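Local coordinates for probable outer membrane protein (Pseudomonas aeruginosa, PDB 3DWO), which probably lets hydrophobic compounds such as long-chain fatty acids cross the outer membrane, acting as a beta-barrel channel of the FadL family, at residues 14-19 and 356-361; 23-28 and 38-43; 29-34 and 113-118; 44-49 and 436-441; 162-167 and 212-217. All blocks are in the same frame, centred on the assembly; numbering follows the deposited sequence.

Interaction 1. Residues 14-19 and 356-361; sequences GRAMAG and GVAYDQ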
# COMPACT_ATOMS: atom_id res chain seq x y z
N GLY A 14 13.02 13.10 4.25
CA GLY A 14 14.24 13.76 3.81
C GLY A 14 15.47 12.88 3.84
O GLY A 14 16.42 13.10 3.09
N ARG A 15 15.47 11.87 4.71
CA ARG A 15 16.61 10.97 4.80
C ARG A 15 16.25 9.53 4.43
O ARG A 15 16.88 8.58 4.90
CB ARG A 15 17.22 11.02 6.20
CG ARG A 15 16.22 10.92 7.33
CD ARG A 15 16.91 10.98 8.69
NE ARG A 15 15.94 10.92 9.78
CZ ARG A 15 15.53 11.97 10.48
NH1 ARG A 15 16.00 13.18 10.23
NH2 ARG A 15 14.63 11.80 11.44
N ALA A 16 15.25 9.39 3.56
CA ALA A 16 14.79 8.08 3.10
C ALA A 16 14.45 7.15 4.25
O ALA A 16 14.67 5.94 4.18
CB ALA A 16 15.85 7.43 2.21
N MET A 17 13.90 7.72 5.33
CA MET A 17 13.50 6.96 6.51
C MET A 17 14.65 6.28 7.26
O MET A 17 14.41 5.46 8.14
CB MET A 17 12.47 5.88 6.12
CG MET A 17 11.07 6.40 5.79
SD MET A 17 10.95 7.39 4.29
CE MET A 17 11.02 6.11 3.04
N ALA A 18 15.89 6.63 6.93
CA ALA A 18 17.04 6.03 7.60
C ALA A 18 17.08 6.41 9.08
O ALA A 18 16.94 7.58 9.43
CB ALA A 18 18.33 6.47 6.91
N GLY A 19 17.28 5.42 9.93
CA GLY A 19 17.34 5.68 11.36
C GLY A 19 15.96 5.61 12.00
O GLY A 19 15.84 5.74 13.22
N GLY A 356 19.42 10.99 1.95
CA GLY A 356 19.39 9.57 2.22
C GLY A 356 18.96 8.78 1.00
O GLY A 356 18.46 9.34 0.02
N VAL A 357 19.17 7.47 1.07
CA VAL A 357 18.80 6.57 -0.01
C VAL A 357 18.34 5.27 0.63
O VAL A 357 18.74 4.94 1.75
CB VAL A 357 20.00 6.27 -0.93
CG1 VAL A 357 20.51 7.56 -1.57
CG2 VAL A 357 21.10 5.60 -0.13
N ALA A 358 17.49 4.53 -0.07
CA ALA A 358 16.99 3.28 0.47
C ALA A 358 16.73 2.26 -0.63
O ALA A 358 16.51 2.60 -1.79
CB ALA A 358 15.71 3.53 1.28
N TYR A 359 16.78 0.99 -0.26
CA TYR A 359 16.51 -0.10 -1.18
C TYR A 359 15.29 -0.79 -0.62
O TYR A 359 15.28 -1.21 0.53
CB TYR A 359 17.70 -1.06 -1.26
CG TYR A 359 17.34 -2.38 -1.89
CD1 TYR A 359 17.28 -3.54 -1.11
CD2 TYR A 359 17.02 -2.47 -3.24
CE1 TYR A 359 16.90 -4.76 -1.67
CE2 TYR A 359 16.65 -3.69 -3.81
CZ TYR A 359 16.59 -4.83 -3.01
OH TYR A 359 16.20 -6.03 -3.55
N ASP A 360 14.25 -0.91 -1.44
CA ASP A 360 13.00 -1.51 -1.00
C ASP A 360 12.53 -2.63 -1.93
O ASP A 360 12.18 -2.37 -3.08
CB ASP A 360 11.95 -0.40 -0.91
CG ASP A 360 10.70 -0.83 -0.19
OD1 ASP A 360 10.81 -1.51 0.85
OD2 ASP A 360 9.61 -0.46 -0.66
N GLN A 361 12.52 -3.86 -1.43
CA GLN A 361 12.10 -5.01 -2.22
C GLN A 361 10.59 -5.10 -2.38
O GLN A 361 9.85 -4.87 -1.44
CB GLN A 361 12.55 -6.32 -1.59
CG GLN A 361 14.03 -6.55 -1.49
CD GLN A 361 14.33 -7.93 -0.96
OE1 GLN A 361 13.70 -8.38 -0.01
NE2 GLN A 361 15.29 -8.61 -1.58
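The carbonyl oxygen of R15 is the atom to start from: it accepts a hydrogen bond from A18 N at 3.0 Å, and it also lies against the strand, with G356 CA 3.8 Å from R15 O. G356 has no side chain, and this is what allows the loop to come down so closely on the backbone of the strand. The bond from A18 closes a type I' beta turn, R15 to A18, in which both A16 and M17 have positive phi.

A16 is the residue that turns its methyl group to the wall. A16 CB settles on the peptide between G356 and V357, 3.5 Å from V357 N. One step along, the methyl of A358 comes up to the same residue, with A358 CB 4.0 Å from A16 CB and 3.9 Å from A16 O. No hydrogen bond joins the two segments, and the contact is van der Waals packing of methyls on main chain and on each other; the strand spends its backbone bonds on its neighbours, A358 on F380 and V357 on V341. V357 points the other way, to the outer surface.

The side chain of R15 leaves the contact. From CB to NE its chain is extended (chi2 -180°, chi3 179°), which carries the guanidinium to a salt bridge with D344 and a cation-pi contact with F23.

The turn overlaps the Schellman motif that ends helix 10-14, with A16 as its C-prime residue. A short helix capped this way and laid against the inside of the wall fits the N-terminal hatch that plugs the barrel in the FadL family.

Interaction 2. Residues 23-28 and 38-43; sequences FPNDPS and AFIDKR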
# COMPACT_ATOMS: atom_id res chain seq x y z
N PHE A 23 16.10 9.56 15.79
CA PHE A 23 16.79 10.84 15.83
C PHE A 23 16.20 11.64 16.99
O PHE A 23 15.02 11.49 17.33
CB PHE A 23 16.60 11.60 14.52
CG PHE A 23 17.61 11.24 13.45
CD1 PHE A 23 18.80 11.95 13.33
CD2 PHE A 23 17.38 10.17 12.60
CE1 PHE A 23 19.74 11.60 12.36
CE2 PHE A 23 18.31 9.81 11.63
CZ PHE A 23 19.50 10.53 11.52
N PRO A 24 17.01 12.50 17.63
CA PRO A 24 16.60 13.33 18.77
C PRO A 24 15.23 14.01 18.69
O PRO A 24 14.95 14.77 17.76
CB PRO A 24 17.74 14.33 18.89
CG PRO A 24 18.93 13.49 18.54
CD PRO A 24 18.44 12.72 17.32
N ASN A 25 14.39 13.74 19.68
CA ASN A 25 13.06 14.33 19.79
C ASN A 25 12.21 14.27 18.52
O ASN A 25 11.70 15.28 18.05
CB ASN A 25 13.18 15.79 20.25
CG ASN A 25 13.89 15.91 21.58
OD1 ASN A 25 13.51 15.29 22.57
ND2 ASN A 25 14.93 16.73 21.62
N ASP A 26 12.05 13.07 17.97
CA ASP A 26 11.26 12.85 16.77
C ASP A 26 9.90 12.28 17.18
O ASP A 26 9.79 11.10 17.53
CB ASP A 26 11.98 11.89 15.83
CG ASP A 26 11.16 11.52 14.62
OD1 ASP A 26 10.08 12.11 14.42
OD2 ASP A 26 11.59 10.63 13.85
N PRO A 27 8.85 13.11 17.15
CA PRO A 27 7.50 12.70 17.53
C PRO A 27 6.92 11.50 16.77
O PRO A 27 5.97 10.88 17.25
CB PRO A 27 6.68 13.98 17.31
CG PRO A 27 7.41 14.66 16.20
CD PRO A 27 8.85 14.49 16.61
N SER A 28 7.50 11.16 15.62
CA SER A 28 7.01 10.02 14.85
C SER A 28 7.21 8.73 15.65
O SER A 28 6.68 7.68 15.29
CB SER A 28 7.75 9.90 13.52
OG SER A 28 9.12 9.60 13.73
N ALA A 38 10.64 7.54 25.34
CA ALA A 38 11.18 7.68 26.69
C ALA A 38 12.38 8.63 26.75
O ALA A 38 12.84 8.97 27.84
CB ALA A 38 11.56 6.31 27.23
N PHE A 39 12.87 9.05 25.60
CA PHE A 39 14.02 9.94 25.56
C PHE A 39 13.69 11.30 24.99
O PHE A 39 14.58 12.10 24.70
CB PHE A 39 15.15 9.27 24.77
CG PHE A 39 15.65 8.02 25.43
CD1 PHE A 39 16.47 8.09 26.56
CD2 PHE A 39 15.25 6.77 24.97
CE1 PHE A 39 16.88 6.93 27.22
CE2 PHE A 39 15.66 5.60 25.63
CZ PHE A 39 16.47 5.69 26.76
N ILE A 40 12.40 11.57 24.83
CA ILE A 40 11.94 12.86 24.33
C ILE A 40 11.62 13.66 25.58
O ILE A 40 10.66 13.37 26.29
CB ILE A 40 10.68 12.71 23.43
CG1 ILE A 40 11.09 12.06 22.11
CG2 ILE A 40 10.03 14.06 23.20
CD1 ILE A 40 9.95 11.82 21.15
N ASP A 41 12.44 14.67 25.84
CA ASP A 41 12.31 15.50 27.04
C ASP A 41 11.20 16.54 27.12
O ASP A 41 11.10 17.24 28.13
CB ASP A 41 13.66 16.17 27.31
CG ASP A 41 14.31 16.73 26.05
OD1 ASP A 41 15.52 17.02 26.09
OD2 ASP A 41 13.60 16.90 25.03
N LYS A 42 10.35 16.64 26.11
CA LYS A 42 9.27 17.63 26.16
C LYS A 42 8.07 17.33 25.28
O LYS A 42 8.08 16.38 24.50
CB LYS A 42 9.81 19.02 25.83
CG LYS A 42 10.97 19.02 24.85
CD LYS A 42 10.63 18.31 23.55
CE LYS A 42 11.87 18.16 22.68
NZ LYS A 42 12.53 19.47 22.44
N ARG A 43 7.04 18.16 25.42
CA ARG A 43 5.81 18.02 24.64
C ARG A 43 6.05 18.45 23.21
O ARG A 43 6.57 19.54 22.96
CB ARG A 43 4.70 18.90 25.22
CG ARG A 43 4.19 18.53 26.59
CD ARG A 43 3.01 19.43 26.93
NE ARG A 43 2.41 19.14 28.23
CZ ARG A 43 1.26 19.67 28.65
NH1 ARG A 43 0.60 20.52 27.87
NH2 ARG A 43 0.77 19.35 29.84
O HOH W 1 15.12 12.26 21.92
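Two side-chain shapes bring I40 and K42 onto N25 and D26. I40 sets CG1 beside its backbone N (chi1 -71°) and then runs straight on, so its terminal methyl reaches the backbone beyond N25, with I40 CD1 3.7 Å from D26 O. K42 is bent instead, at chi2 and again at chi4 (-54°), and it curls back to lay its last methylene across the N25 side chain. D41 closes in on the same amide, its carboxylate plane 24° from the amide plane. The K42 ammonium has its salt bridge with D442, near the C-terminus; its pairing with D41 is long, NZ to OD2 being 3.8 Å.

N25 has a left-handed backbone (positive phi and psi), and its N-H faces the other segment through a water. That water accepts from N25 N at 2.8 Å and donates to F39 O at 2.8 Å, linking two loops that share no clear direct hydrogen bond.

Both segments belong to the N-terminal region, which in the FadL family forms the hatch inside the barrel; 38-43 is its last piece before the first barrel strand, 44-63. I40 and P27 both pack on V103 of strand 93-105, which sets the two loops against the barrel wall.

Further in, D26 caps the turn that leads into helix 29-32. S28 N donates to D26 OD1 at 3.0 Å from well above the carboxylate plane, while S28 OG gives its proton to D26 OD2 at 2.7 Å. N9 adds a further hydrogen bond to OD1.

Interaction 3. Residues 29-34 and 113-118; sequences AAFNNP and GLSQVV. With C8E ((hydroxyethyloxy)tri(ethyloxy)octane), chain L.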
# COMPACT_ATOMS: atom_id res chain seq x y z
N ALA A 29 7.97 8.82 16.74
CA ALA A 29 8.23 7.67 17.58
C ALA A 29 6.94 7.17 18.24
O ALA A 29 6.84 6.02 18.63
CB ALA A 29 9.25 8.03 18.66
N ALA A 30 5.96 8.06 18.36
CA ALA A 30 4.68 7.70 18.97
C ALA A 30 4.08 6.45 18.31
O ALA A 30 3.32 5.71 18.93
CB ALA A 30 3.71 8.86 18.86
N PHE A 31 4.45 6.20 17.05
CA PHE A 31 3.93 5.03 16.34
C PHE A 31 5.02 4.05 15.90
O PHE A 31 4.94 2.86 16.20
CB PHE A 31 3.12 5.48 15.12
CG PHE A 31 2.64 4.35 14.25
CD1 PHE A 31 1.67 3.46 14.71
CD2 PHE A 31 3.18 4.15 12.98
CE1 PHE A 31 1.24 2.40 13.92
CE2 PHE A 31 2.76 3.09 12.18
CZ PHE A 31 1.78 2.21 12.65
N ASN A 32 6.02 4.57 15.20
CA ASN A 32 7.11 3.75 14.68
C ASN A 32 7.89 2.94 15.72
O ASN A 32 8.17 1.76 15.51
CB ASN A 32 8.01 4.64 13.82
CG ASN A 32 7.24 5.26 12.65
OD1 ASN A 32 6.61 4.55 11.87
ND2 ASN A 32 7.29 6.59 12.54
N ASN A 33 8.27 3.57 16.82
CA ASN A 33 8.95 2.87 17.90
C ASN A 33 8.64 3.67 19.16
O ASN A 33 9.38 4.58 19.53
CB ASN A 33 10.47 2.79 17.70
CG ASN A 33 11.12 1.75 18.62
OD1 ASN A 33 10.76 1.63 19.80
ND2 ASN A 33 12.07 0.99 18.09
N PRO A 34 7.52 3.33 19.82
CA PRO A 34 7.10 4.02 21.04
C PRO A 34 8.15 4.08 22.15
O PRO A 34 8.17 5.02 22.94
CB PRO A 34 5.83 3.26 21.44
CG PRO A 34 6.07 1.88 20.89
CD PRO A 34 6.66 2.17 19.54
N GLY A 113 1.93 8.73 23.67
CA GLY A 113 1.99 9.05 22.26
C GLY A 113 0.67 8.90 21.52
O GLY A 113 -0.08 7.95 21.74
N LEU A 114 0.40 9.86 20.64
CA LEU A 114 -0.82 9.89 19.85
C LEU A 114 -0.44 10.15 18.40
O LEU A 114 0.48 10.93 18.14
CB LEU A 114 -1.73 11.02 20.33
CG LEU A 114 -3.10 10.70 20.92
CD1 LEU A 114 -3.01 9.52 21.85
CD2 LEU A 114 -3.63 11.93 21.64
N SER A 115 -1.13 9.53 17.46
CA SER A 115 -0.81 9.77 16.06
C SER A 115 -1.88 9.35 15.07
O SER A 115 -2.73 8.50 15.36
CB SER A 115 0.50 9.05 15.69
OG SER A 115 0.28 7.67 15.47
N GLN A 116 -1.84 9.99 13.91
CA GLN A 116 -2.75 9.70 12.82
C GLN A 116 -1.80 9.26 11.72
O GLN A 116 -0.90 10.02 11.33
CB GLN A 116 -3.53 10.94 12.40
CG GLN A 116 -4.26 10.79 11.08
CD GLN A 116 -3.40 11.17 9.90
OE1 GLN A 116 -2.94 12.30 9.80
NE2 GLN A 116 -3.17 10.22 9.00
N VAL A 117 -1.98 8.03 11.24
CA VAL A 117 -1.11 7.45 10.23
C VAL A 117 -1.85 6.84 9.03
O VAL A 117 -3.06 6.63 9.08
CB VAL A 117 -0.21 6.37 10.91
CG1 VAL A 117 0.39 5.46 9.88
CG2 VAL A 117 0.89 7.05 11.71
N VAL A 118 -1.10 6.57 7.96
CA VAL A 118 -1.64 5.97 6.74
C VAL A 118 -0.73 4.78 6.40
O VAL A 118 0.18 4.89 5.58
CB VAL A 118 -1.62 6.98 5.57
CG1 VAL A 118 -2.34 6.38 4.36
CG2 VAL A 118 -2.30 8.29 5.99
C1 C8E L . -3.90 12.23 16.50
C2 C8E L . -3.00 13.31 16.90
C3 C8E L . -2.36 14.01 15.79
C4 C8E L . -1.55 15.07 16.36
C5 C8E L . -1.94 16.35 15.73
C6 C8E L . -1.02 17.40 16.12
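F31 and A30 bury the most surface on the helix side, and V117 on the strand side. F31 sends its ring along the wall because CG stands opposite the backbone N (chi1 175°). The side chain of V117 crosses that of F31 at about a right angle and offers both branches: V117 CG2 lies 3.9 Å from F31 CD2, and V117 CG1 is 4.1 Å from F31 CE2. The ring is held from other directions too, meeting H233 and F215 edge-to-face.

A30 is the close point of the backbones. Its methyl drops onto bare main chain, A30 CB being 3.8 Å from G113 CA and 3.9 Å from L114 N; the missing side chain of G113 makes this approach possible. The carbonyl of A30 is bonded to the S149 hydroxyl on the next strand.

The contact lays a short, weakly bonded helix, 29-32, on the inner face of barrel strand 110-125, as expected for the N-terminal hatch of a FadL-type channel. S115 and V117 turn their side chains to the helix, and G113 offers bare backbone. On the outer side of the wall a detergent molecule, C8E of chain L, rests on the same strand, its C1 3.8 Å from S115 C.

Between G113 and V117 on the strand comes S115. The S115 hydroxyl is 3.6 Å from F31 CB, and this buried OG has no polar partner in the model.

Interaction 4. Residues 44-49 and 436-441; sequences IAQLTV and SLSATY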
# COMPACT_ATOMS: atom_id res chain seq x y z
N ILE A 44 5.66 17.61 22.26
CA ILE A 44 5.83 17.93 20.85
C ILE A 44 4.59 17.56 20.05
O ILE A 44 4.04 16.46 20.19
CB ILE A 44 7.05 17.21 20.25
CG1 ILE A 44 8.28 17.46 21.11
CG2 ILE A 44 7.32 17.73 18.84
CD1 ILE A 44 9.54 16.78 20.59
N ALA A 45 4.14 18.50 19.22
CA ALA A 45 2.98 18.31 18.36
C ALA A 45 3.50 18.51 16.94
O ALA A 45 4.23 19.47 16.69
CB ALA A 45 1.91 19.34 18.68
N GLN A 46 3.14 17.62 16.03
CA GLN A 46 3.64 17.72 14.66
C GLN A 46 2.63 17.29 13.60
O GLN A 46 1.93 16.30 13.76
CB GLN A 46 4.90 16.88 14.54
CG GLN A 46 5.57 16.89 13.18
CD GLN A 46 6.76 15.95 13.12
OE1 GLN A 46 6.62 14.74 13.27
NE2 GLN A 46 7.94 16.51 12.92
N LEU A 47 2.57 18.06 12.51
CA LEU A 47 1.69 17.75 11.41
C LEU A 47 2.48 17.68 10.11
O LEU A 47 3.27 18.57 9.80
CB LEU A 47 0.59 18.81 11.26
CG LEU A 47 -0.23 18.65 9.98
CD1 LEU A 47 -0.94 17.30 9.97
CD2 LEU A 47 -1.24 19.78 9.87
N THR A 48 2.26 16.61 9.36
CA THR A 48 2.95 16.41 8.09
C THR A 48 1.93 16.24 6.98
O THR A 48 0.88 15.63 7.17
CB THR A 48 3.85 15.15 8.13
OG1 THR A 48 4.94 15.36 9.03
CG2 THR A 48 4.40 14.84 6.73
N VAL A 49 2.24 16.80 5.82
CA VAL A 49 1.37 16.68 4.66
C VAL A 49 2.24 16.36 3.45
O VAL A 49 3.10 17.15 3.05
CB VAL A 49 0.57 17.96 4.42
CG1 VAL A 49 1.51 19.15 4.37
CG2 VAL A 49 -0.20 17.84 3.13
N SER A 436 7.14 16.63 0.58
CA SER A 436 6.73 16.60 1.97
C SER A 436 6.97 17.93 2.69
O SER A 436 7.95 18.62 2.42
CB SER A 436 7.49 15.48 2.69
OG SER A 436 6.94 15.20 3.96
N LEU A 437 6.06 18.27 3.60
CA LEU A 437 6.16 19.52 4.35
C LEU A 437 5.53 19.31 5.73
O LEU A 437 4.44 18.76 5.83
CB LEU A 437 5.42 20.63 3.60
CG LEU A 437 5.91 22.06 3.77
CD1 LEU A 437 7.28 22.22 3.10
CD2 LEU A 437 4.91 23.02 3.14
N SER A 438 6.22 19.74 6.78
CA SER A 438 5.69 19.58 8.13
C SER A 438 5.96 20.77 9.05
O SER A 438 6.87 21.56 8.81
CB SER A 438 6.28 18.33 8.80
OG SER A 438 7.64 18.54 9.13
N ALA A 439 5.16 20.87 10.09
CA ALA A 439 5.30 21.93 11.08
C ALA A 439 5.36 21.24 12.43
O ALA A 439 4.46 20.48 12.79
CB ALA A 439 4.10 22.87 11.02
N THR A 440 6.43 21.49 13.17
CA THR A 440 6.61 20.88 14.48
C THR A 440 6.58 21.96 15.55
O THR A 440 7.33 22.93 15.48
CB THR A 440 7.95 20.14 14.56
OG1 THR A 440 8.07 19.25 13.45
CG2 THR A 440 8.03 19.34 15.86
N TYR A 441 5.72 21.79 16.54
CA TYR A 441 5.61 22.76 17.62
C TYR A 441 6.09 22.18 18.94
O TYR A 441 5.47 21.28 19.51
CB TYR A 441 4.17 23.25 17.76
CG TYR A 441 4.05 24.49 18.61
CD1 TYR A 441 4.84 25.62 18.35
CD2 TYR A 441 3.15 24.55 19.67
CE1 TYR A 441 4.73 26.76 19.13
CE2 TYR A 441 3.04 25.70 20.46
CZ TYR A 441 3.83 26.80 20.18
OH TYR A 441 3.74 27.93 20.96
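A45 and Y441 begin a ladder of antiparallel hydrogen-bonded pairs that continues through L47 with A439 to V49 with L437. Each pair exchanges two bonds, so six N-H groups and six carbonyls are satisfied across the seam. Y441 N to A45 O is the shortest of the backbone bonds at 2.8 Å, nearly straight. The ladder is least regular at V49: L437 N reaches V49 O at 3.2 Å, while V49 O and L437 O, both acceptors, lie 3.5 Å apart without bonding.

Between these pairs, the backbones of Q46 and T48 bond away from the seam, to F101 and T99 on strand 93-105, and S438 does the same with D398 on strand 395-411.

The polar side chains lie on the face of Q46, T48, S438 and T440. Q46 has its CG anti to the backbone N (chi1 -179°) and its chain extended beyond, and its NE2 donates to T440 OG1 at 2.8 Å; OE1 at the other corner of the amide accepts from N9. S438 OG is bonded to T10 and S436 OG to N50. On the other branch of T440, its CG2 is tight against I44 CG2 at 3.5 Å.

A45, L47, V49, L437, A439 and Y441 make up the outer, mostly apolar surface. This is the seam where first and last strands close the barrel, and its chemistry is consistent with lipid on one side and, on the other, a polar lining bonded to the N-terminal segment.

Interaction 5. Residues 162-167 and 212-217; sequences AGVIIQ and PGFFAG. With C8E ((hydroxyethyloxy)tri(ethyloxy)octane), chain M; C8E ((hydroxyethyloxy)tri(ethyloxy)octane), chain H.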
# COMPACT_ATOMS: atom_id res chain seq x y z
N ALA A 162 4.83 0.34 23.95
CA ALA A 162 3.72 -0.46 23.46
C ALA A 162 2.59 0.47 23.05
O ALA A 162 2.42 1.54 23.63
CB ALA A 162 3.25 -1.42 24.55
N GLY A 163 1.81 0.04 22.07
CA GLY A 163 0.71 0.87 21.62
C GLY A 163 -0.36 0.10 20.89
O GLY A 163 -0.19 -1.07 20.53
N VAL A 164 -1.49 0.76 20.67
CA VAL A 164 -2.61 0.15 19.97
C VAL A 164 -3.00 1.08 18.84
O VAL A 164 -2.99 2.29 18.99
CB VAL A 164 -3.83 -0.01 20.88
CG1 VAL A 164 -4.20 1.33 21.48
CG2 VAL A 164 -5.02 -0.55 20.08
N ILE A 165 -3.34 0.51 17.69
CA ILE A 165 -3.75 1.32 16.56
C ILE A 165 -5.15 0.91 16.15
O ILE A 165 -5.44 -0.28 16.00
CB ILE A 165 -2.78 1.14 15.36
CG1 ILE A 165 -3.37 1.80 14.11
CG2 ILE A 165 -2.49 -0.33 15.13
CD1 ILE A 165 -2.46 1.73 12.90
N ILE A 166 -6.04 1.89 16.01
CA ILE A 166 -7.40 1.60 15.57
C ILE A 166 -7.36 1.97 14.10
O ILE A 166 -7.23 3.14 13.73
CB ILE A 166 -8.46 2.43 16.31
CG1 ILE A 166 -8.36 2.17 17.81
CG2 ILE A 166 -9.84 2.02 15.83
CD1 ILE A 166 -8.53 0.70 18.20
N GLN A 167 -7.48 0.95 13.28
CA GLN A 167 -7.38 1.08 11.85
C GLN A 167 -8.67 0.99 11.04
O GLN A 167 -9.56 0.19 11.32
CB GLN A 167 -6.36 0.03 11.39
CG GLN A 167 -6.29 -0.22 9.93
CD GLN A 167 -7.48 -0.98 9.43
OE1 GLN A 167 -7.98 -0.69 8.36
NE2 GLN A 167 -7.94 -1.97 10.20
N PRO A 212 -8.59 -3.27 15.40
CA PRO A 212 -7.43 -2.91 16.22
C PRO A 212 -6.14 -3.65 15.90
O PRO A 212 -6.16 -4.81 15.48
CB PRO A 212 -7.89 -3.24 17.65
CG PRO A 212 -9.35 -3.67 17.51
CD PRO A 212 -9.45 -4.21 16.13
N GLY A 213 -5.02 -2.98 16.14
CA GLY A 213 -3.72 -3.56 15.90
C GLY A 213 -2.80 -3.23 17.06
O GLY A 213 -3.01 -2.24 17.77
N PHE A 214 -1.78 -4.04 17.26
CA PHE A 214 -0.85 -3.79 18.34
C PHE A 214 0.60 -3.77 17.86
O PHE A 214 0.95 -4.43 16.89
CB PHE A 214 -1.05 -4.86 19.42
CG PHE A 214 -2.43 -4.83 20.03
CD1 PHE A 214 -2.72 -4.00 21.10
CD2 PHE A 214 -3.46 -5.59 19.47
CE1 PHE A 214 -4.02 -3.91 21.61
CE2 PHE A 214 -4.76 -5.51 19.97
CZ PHE A 214 -5.04 -4.67 21.05
N PHE A 215 1.41 -2.97 18.53
CA PHE A 215 2.82 -2.85 18.20
C PHE A 215 3.61 -2.56 19.47
O PHE A 215 3.05 -2.10 20.47
CB PHE A 215 3.05 -1.74 17.17
CG PHE A 215 2.47 -0.42 17.57
CD1 PHE A 215 1.12 -0.14 17.37
CD2 PHE A 215 3.27 0.56 18.16
CE1 PHE A 215 0.58 1.09 17.73
CE2 PHE A 215 2.74 1.79 18.52
CZ PHE A 215 1.40 2.06 18.31
N ALA A 216 4.91 -2.82 19.43
CA ALA A 216 5.78 -2.59 20.58
C ALA A 216 7.20 -2.30 20.12
O ALA A 216 7.53 -2.49 18.95
CB ALA A 216 5.78 -3.82 21.48
N GLY A 217 8.03 -1.83 21.04
CA GLY A 217 9.40 -1.53 20.68
C GLY A 217 10.34 -1.44 21.87
O GLY A 217 9.91 -1.40 23.02
C1 C8E M . -12.80 -6.70 15.25
C2 C8E M . -12.69 -5.27 14.99
C3 C8E M . -13.56 -4.43 15.79
C4 C8E M . -13.03 -3.08 15.72
C5 C8E M . -13.48 -2.33 16.92
C6 C8E M . -12.33 -1.85 17.66
C7 C8E M . -12.48 -2.59 18.89
C8 C8E M . -11.88 -1.79 19.98
O9 C8E M . -10.54 -1.80 20.43
C10 C8E M . -10.00 -3.02 20.94
C11 C8E M . -8.58 -2.70 21.31
O12 C8E M . -8.51 -2.01 22.57
C2 C8E H . -1.15 -3.64 24.72
C3 C8E H . -0.75 -2.37 24.11
C4 C8E H . -0.58 -1.42 25.19
C5 C8E H . -1.05 -0.10 24.75
C6 C8E H . -1.31 0.75 25.90
C7 C8E H . -1.08 2.05 25.30
C8 C8E H . -2.27 2.89 25.53
O9 C8E H . -2.83 3.81 24.62
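The ring of F215 lies flat over G163. G163 CA stands 3.9 Å from the ring centroid and 22° off the normal, a CH-pi contact. The glycine carbonyl carbon is also under that face, 3.4 Å from F215 CE1. A first torsion of 53° puts CG between the backbone N and carbonyl carbon of F215 and folds the ring across to the neighbouring strand. This is the aromatic rescue of glycine known from antiparallel sheets. I165 continues the apolar patch, with I165 CB 4.1 Å from F215 CE1, and its CG2 methyl lies over G213, which has no side chain to oppose it.

On the other face of the sheet, V164 and F214 run side by side in the same direction, V164 CG2 touching F214 CE1 at 3.8 Å, while I166 CD1 reaches the P212 ring. Two detergent molecules lie on this outer surface. C8E of chain M packs on P212 (CG to C6, 3.5 Å), and C8E of chain H lies over G163 and at the edge of the F214 ring, much as lipid chains might.

At the polar edge the backbones exchange four hydrogen bonds, two between G163 and F215 and two between I165 and G213. The shortest is G213 N to I165 O at 2.7 Å.

Strand 158-177 bonds onward to strand 138-153, and strand 201-220 to strand 226-248, where H233 stacks on F215; inside the barrel, P34 just after helix 29-32 touches the same ring.

How the interactions relate
Interactions 4 and 5 are strand pairs in the barrel wall, their centres 22 Å apart; interactions 1 and 3 press the N-terminal region onto the inside of that wall, and interaction 2 joins two loops of that region on either side of helix 29-32. Interactions 1 and 2 touch where R15 NE meets F23 CE2 at 3.2 Å. Residue 43 of interaction 2 runs straight into 44 of interaction 4, and N25 O also packs on I44 CD1 at 3.7 Å. Interactions 3 and 5 are the nearest pair, centres 9 Å apart, and meet where P34 CG lies 3.6 Å from A162 N. Detergent lies on the outside of the wall at interactions 3 and 5, consistent with a lipid-facing surface there.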